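Long-range contact in DUF2235 domain-containing protein (Pseudomonas aeruginosa, PDB 4O5P), which probably hydrolyses phospholipids as a type VI secretion effector with an alpha/beta-hydrolase-type catalytic domain: residues A17-T21 / Q408-A412. Sequence-based numbering, arbitrary orientation.
Sequences AGRLT and QHMYA
Arg19 N donates to Gln408 OE1 over 3.0 Å with an N-H...O angle of 154°, joining the N-terminal loop between strand 7-10 and helix 24-34 to helix 403-416 of the catalytic domain. The donor sits 41° above the amide's carbonyl plane rather than on a lone pair. Gln408 NE2 bonds to Phe447 O, so both ends of the amide are used and its flip is fixed. Packing is tightest beside it: Leu20 CD1 lies 3.6 Å from Gln408 CG, while Leu20 CG covers one face of the Tyr411 ring as a CH-pi contact, 4.3 Å from the centroid. The Arg19 chain, extended from CG to NE (chi3 -169°), runs over the helix; its CD meets Ala412 CB at 3.8 Å and its NE passes His409 CA. NH2 turns back to Thr13 O within the same loop. The looser side is bridged by a water whose bond to Leu20 O is doubtfully short and whose link to Tyr411 OH is weak; the direct partner of that hydroxyl is Gln422 O. One direct hydrogen bond amid mostly apolar contacts implies that Gln408, held by Phe447 O at its other amide end, probably helps to fix the loop's register on the helix, while side-chain packing supplies most of the interface.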
# COMPACT_ATOMS: atom_id res chain seq x y z
N ALA A 17 -23.77 -14.37 -12.85
CA ALA A 17 -23.55 -13.56 -14.05
C ALA A 17 -22.53 -12.41 -13.90
O ALA A 17 -22.23 -11.71 -14.87
CB ALA A 17 -24.88 -13.03 -14.57
N GLY A 18 -22.01 -12.20 -12.69
CA GLY A 18 -21.05 -11.13 -12.49
C GLY A 18 -21.72 -9.81 -12.12
O GLY A 18 -22.93 -9.74 -11.97
N ARG A 19 -20.92 -8.76 -11.98
CA ARG A 19 -21.43 -7.49 -11.51
C ARG A 19 -21.33 -6.46 -12.61
O ARG A 19 -21.64 -5.28 -12.38
CB ARG A 19 -20.65 -7.00 -10.29
CG ARG A 19 -20.54 -7.99 -9.14
CD ARG A 19 -20.19 -7.30 -7.82
NE ARG A 19 -19.83 -8.25 -6.78
CZ ARG A 19 -20.70 -8.79 -5.93
NH1 ARG A 19 -21.99 -8.49 -6.01
NH2 ARG A 19 -20.28 -9.66 -5.02
N LEU A 20 -20.91 -6.89 -13.80
CA LEU A 20 -20.73 -5.95 -14.91
C LEU A 20 -21.91 -5.89 -15.91
O LEU A 20 -21.91 -5.09 -16.85
CB LEU A 20 -19.41 -6.21 -15.63
CG LEU A 20 -18.26 -5.36 -15.06
CD1 LEU A 20 -17.78 -5.90 -13.71
CD2 LEU A 20 -17.10 -5.25 -16.04
N THR A 21 -22.93 -6.72 -15.68
CA THR A 21 -24.15 -6.67 -16.48
C THR A 21 -24.91 -5.39 -16.17
O THR A 21 -24.77 -4.84 -15.08
CB THR A 21 -25.04 -7.87 -16.18
OG1 THR A 21 -25.21 -7.97 -14.76
CG2 THR A 21 -24.39 -9.16 -16.68
N GLN A 408 -14.31 -6.71 -9.48
CA GLN A 408 -15.70 -6.50 -9.88
C GLN A 408 -16.46 -5.85 -8.73
O GLN A 408 -17.27 -4.92 -8.94
CB GLN A 408 -16.35 -7.81 -10.33
CG GLN A 408 -15.93 -8.24 -11.73
CD GLN A 408 -16.93 -9.19 -12.40
OE1 GLN A 408 -17.98 -9.49 -11.83
NE2 GLN A 408 -16.59 -9.65 -13.60
N HIS A 409 -16.15 -6.28 -7.52
CA HIS A 409 -16.91 -5.78 -6.39
C HIS A 409 -16.67 -4.27 -6.32
O HIS A 409 -17.62 -3.48 -6.19
CB HIS A 409 -16.49 -6.50 -5.10
CG HIS A 409 -17.20 -6.03 -3.87
ND1 HIS A 409 -16.94 -6.54 -2.62
CD2 HIS A 409 -18.17 -5.09 -3.69
CE1 HIS A 409 -17.70 -5.94 -1.72
NE2 HIS A 409 -18.45 -5.05 -2.35
N MSE A 410 -15.40 -3.87 -6.51
CA MSE A 410 -15.05 -2.49 -6.28
C MSE A 410 -15.75 -1.71 -7.37
O MSE A 410 -16.35 -0.65 -7.11
CB MSE A 410 -13.52 -2.28 -6.34
CG MSE A 410 -13.13 -0.84 -5.99
SE MSE A 410 -13.51 -0.43 -4.12
CE MSE A 410 -11.88 -1.20 -3.39
N TYR A 411 -15.75 -2.29 -8.57
CA TYR A 411 -16.35 -1.64 -9.70
C TYR A 411 -17.80 -1.33 -9.37
O TYR A 411 -18.25 -0.18 -9.51
CB TYR A 411 -16.26 -2.55 -10.93
CG TYR A 411 -16.97 -2.01 -12.14
CD1 TYR A 411 -16.32 -1.19 -13.05
CD2 TYR A 411 -18.29 -2.35 -12.39
CE1 TYR A 411 -16.99 -0.70 -14.17
CE2 TYR A 411 -18.96 -1.87 -13.49
CZ TYR A 411 -18.31 -1.05 -14.38
OH TYR A 411 -19.02 -0.59 -15.47
N ALA A 412 -18.51 -2.33 -8.84
CA ALA A 412 -19.94 -2.18 -8.64
C ALA A 412 -20.17 -1.08 -7.63
O ALA A 412 -21.03 -0.21 -7.83
CB ALA A 412 -20.57 -3.49 -8.17
O HOH W 1 -21.67 -2.67 -16.09